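Local coordinates for mandelate racemase/muconate lactonizing enzyme-like protein (Rubrobacter xylanophilus DSM 9941, PDB 3CYJ), which is of unknown function but belongs to the enolase superfamily, pairing an N-terminal capping domain with a TIM-barrel domain that holds a sodium ion, at residues L11-Y16 and T35-E40. Numbering follows the deposited sequence.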
ATOM      1  N   LEU A  11      -6.098  23.833  44.147  1.00 55.17           N
ATOM      2  CA  LEU A  11      -6.486  22.454  43.859  1.00 54.29           C
ATOM      3  C   LEU A  11      -6.265  21.588  45.075  1.00 53.33           C
ATOM      4  O   LEU A  11      -5.216  21.667  45.677  1.00 52.97           O
ATOM      5  CB  LEU A  11      -5.617  21.876  42.749  1.00 54.81           C
ATOM      6  CG  LEU A  11      -5.777  22.279  41.312  1.00 52.95           C
ATOM      7  CD1 LEU A  11      -5.066  21.149  40.571  1.00 50.96           C
ATOM      8  CD2 LEU A  11      -7.247  22.392  40.990  1.00 49.96           C
ATOM      9  N   GLU A  12      -7.235  20.763  45.428  1.00 52.29           N
ATOM     10  CA  GLU A  12      -7.048  19.810  46.514  1.00 52.68           C
ATOM     11  C   GLU A  12      -7.126  18.413  45.927  1.00 51.30           C
ATOM     12  O   GLU A  12      -8.037  18.111  45.184  1.00 52.19           O
ATOM     13  CB  GLU A  12      -8.149  19.903  47.590  1.00 53.19           C
ATOM     14  CG  GLU A  12      -8.531  21.301  48.044  1.00 58.25           C
ATOM     15  CD  GLU A  12      -9.706  21.281  49.054  1.00 67.20           C
ATOM     16  OE1 GLU A  12      -9.472  21.678  50.250  1.00 72.22           O
ATOM     17  OE2 GLU A  12     -10.844  20.862  48.665  1.00 63.36           O
ATOM     18  N   VAL A  13      -6.206  17.552  46.318  1.00 49.58           N
ATOM     19  CA  VAL A  13      -6.171  16.202  45.825  1.00 48.28           C
ATOM     20  C   VAL A  13      -6.321  15.242  47.008  1.00 46.47           C
ATOM     21  O   VAL A  13      -5.729  15.457  48.044  1.00 44.56           O
ATOM     22  CB  VAL A  13      -4.788  15.889  45.096  1.00 48.51           C
ATOM     23  CG1 VAL A  13      -4.872  14.580  44.358  1.00 48.02           C
ATOM     24  CG2 VAL A  13      -4.417  16.988  44.152  1.00 48.55           C
ATOM     25  N   SER A  14      -7.083  14.168  46.812  1.00 45.53           N
ATOM     26  CA  SER A  14      -7.283  13.146  47.819  1.00 45.96           C
ATOM     27  C   SER A  14      -7.618  11.857  47.096  1.00 45.30           C
ATOM     28  O   SER A  14      -7.892  11.883  45.908  1.00 46.41           O
ATOM     29  CB  SER A  14      -8.379  13.564  48.815  1.00 46.38           C
ATOM     30  OG  SER A  14      -9.630  13.787  48.173  1.00 48.00           O
ATOM     31  N   ALA A  15      -7.561  10.726  47.788  1.00 44.60           N
ATOM     32  CA  ALA A  15      -7.730   9.438  47.151  1.00 44.47           C
ATOM     33  C   ALA A  15      -8.492   8.543  48.081  1.00 44.98           C
ATOM     34  O   ALA A  15      -8.414   8.677  49.306  1.00 45.35           O
ATOM     35  CB  ALA A  15      -6.362   8.797  46.799  1.00 43.51           C
ATOM     36  N   TYR A  16      -9.237   7.616  47.503  1.00 45.56           N
ATOM     37  CA  TYR A  16     -10.067   6.696  48.274  1.00 46.11           C
ATOM     38  C   TYR A  16      -9.953   5.344  47.635  1.00 47.12           C
ATOM     39  O   TYR A  16      -9.950   5.219  46.384  1.00 48.36           O
ATOM     40  CB  TYR A  16     -11.523   7.164  48.280  1.00 45.16           C
ATOM     41  CG  TYR A  16     -11.599   8.622  48.611  1.00 47.33           C
ATOM     42  CD1 TYR A  16     -11.663   9.064  49.953  1.00 48.31           C
ATOM     43  CD2 TYR A  16     -11.522   9.572  47.603  1.00 46.31           C
ATOM     44  CE1 TYR A  16     -11.677  10.407  50.266  1.00 46.87           C
ATOM     45  CE2 TYR A  16     -11.520  10.903  47.887  1.00 49.85           C
ATOM     46  CZ  TYR A  16     -11.607  11.334  49.232  1.00 52.75           C
ATOM     47  OH  TYR A  16     -11.619  12.705  49.503  1.00 51.52           O
ATOM     48  N   THR A  35      -9.310   2.320  43.399  1.00 41.83           N
ATOM     49  CA  THR A  35      -8.839   3.575  43.925  1.00 40.58           C
ATOM     50  C   THR A  35      -9.293   4.747  43.031  1.00 40.33           C
ATOM     51  O   THR A  35      -8.982   4.780  41.843  1.00 40.43           O
ATOM     52  CB  THR A  35      -7.322   3.565  44.092  1.00 39.89           C
ATOM     53  OG1 THR A  35      -6.964   2.533  45.023  1.00 41.38           O
ATOM     54  CG2 THR A  35      -6.862   4.881  44.605  1.00 39.51           C
ATOM     55  N   MET A  36     -10.051   5.677  43.622  1.00 39.32           N
ATOM     56  CA  MET A  36     -10.396   6.914  43.010  1.00 39.34           C
ATOM     57  C   MET A  36      -9.495   8.047  43.471  1.00 39.35           C
ATOM     58  O   MET A  36      -9.292   8.252  44.666  1.00 40.29           O
ATOM     59  CB  MET A  36     -11.869   7.254  43.285  1.00 39.38           C
ATOM     60  CG  MET A  36     -12.364   8.508  42.560  1.00 38.40           C
ATOM     61  SD  MET A  36     -13.933   9.195  43.281  1.00 37.90           S
ATOM     62  CE  MET A  36     -15.047   8.034  42.645  1.00 32.55           C
ATOM     63  N   ILE A  37      -8.952   8.810  42.530  1.00 38.88           N
ATOM     64  CA  ILE A  37      -8.198   9.978  42.918  1.00 38.17           C
ATOM     65  C   ILE A  37      -9.077  11.182  42.621  1.00 39.12           C
ATOM     66  O   ILE A  37      -9.606  11.285  41.524  1.00 39.36           O
ATOM     67  CB  ILE A  37      -6.810  10.061  42.214  1.00 37.59           C
ATOM     68  CG1 ILE A  37      -5.974   8.795  42.507  1.00 38.43           C
ATOM     69  CG2 ILE A  37      -6.070  11.327  42.638  1.00 34.81           C
ATOM     70  CD1 ILE A  37      -6.293   7.601  41.569  1.00 39.35           C
ATOM     71  N   LEU A  38      -9.230  12.085  43.596  1.00 40.03           N
ATOM     72  CA  LEU A  38     -10.241  13.125  43.495  1.00 41.26           C
ATOM     73  C   LEU A  38      -9.576  14.485  43.529  1.00 41.81           C
ATOM     74  O   LEU A  38      -8.759  14.751  44.418  1.00 42.67           O
ATOM     75  CB  LEU A  38     -11.288  13.010  44.642  1.00 42.12           C
ATOM     76  CG  LEU A  38     -12.371  14.151  44.591  1.00 42.79           C
ATOM     77  CD1 LEU A  38     -13.466  13.940  43.496  1.00 37.83           C
ATOM     78  CD2 LEU A  38     -12.953  14.339  45.953  1.00 43.06           C
ATOM     79  N   VAL A  39      -9.885  15.323  42.547  1.00 41.67           N
ATOM     80  CA  VAL A  39      -9.370  16.676  42.527  1.00 42.65           C
ATOM     81  C   VAL A  39     -10.513  17.657  42.789  1.00 43.87           C
ATOM     82  O   VAL A  39     -11.636  17.510  42.228  1.00 42.76           O
ATOM     83  CB  VAL A  39      -8.651  16.989  41.165  1.00 43.84           C
ATOM     84  CG1 VAL A  39      -8.154  18.444  41.071  1.00 41.27           C
ATOM     85  CG2 VAL A  39      -7.501  15.989  40.928  1.00 41.97           C
ATOM     86  N   GLU A  40     -10.252  18.626  43.668  1.00 44.97           N
ATOM     87  CA  GLU A  40     -11.202  19.719  43.816  1.00 47.58           C
ATOM     88  C   GLU A  40     -10.555  21.012  43.473  1.00 47.89           C
ATOM     89  O   GLU A  40      -9.459  21.359  44.013  1.00 47.65           O
ATOM     90  CB  GLU A  40     -11.849  19.775  45.198  1.00 47.97           C
ATOM     91  CG  GLU A  40     -12.566  18.465  45.543  1.00 53.30           C
ATOM     92  CD  GLU A  40     -13.427  18.614  46.801  1.00 60.13           C
ATOM     93  OE1 GLU A  40     -13.180  19.615  47.510  1.00 63.60           O
ATOM     94  OE2 GLU A  40     -14.333  17.767  47.073  1.00 58.37           O
TER
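Glu12, Ser14 and Tyr16 each exchange two backbone hydrogen bonds with Glu40, Leu38 and Met36, respectively, so six bonds join strands 11-16 and 35-40, which run antiparallel. The bond from Leu38 N to Ser14 O is the straightest, 170° at the hydrogen and 2.7 Å long. CA-H...O contacts fill the places between, such as Val13 CA to Leu38 O at 3.3 Å. On the face of the even-numbered residues, the Tyr16 ring leans back along its own strand, its CG anti to the carbonyl carbon (chi1 -48°). Its OH thereby reaches Ser14 OG at 2.6 Å in a hydrogen bond that either hydroxyl could donate. The ring turns its edge to Leu38, with CE2 3.9 Å from Leu38 CB. Further along this face two carboxylates come close, Glu12 OE2 lying 2.9 Å from Glu40 OE1 with their planes 37° apart. Such proximity would probably raise the proton affinity of one of them, although Arg10 forms a salt bridge with Glu12 OE1. On the other face the contacts across the pair are between aliphatic side chains: Val13 CG1 lies beside Ile37 CG2 at 3.9 Å, and Leu11 CD2 meets Val39 CG1 at 4.1 Å. Helix 57-70 packs on Leu11, Val13 and Ile37, while Met36 and Tyr16 touch helix 320-329. This is the central strand pair of the antiparallel sheet in the N-terminal alpha+beta capping domain of the enolase superfamily.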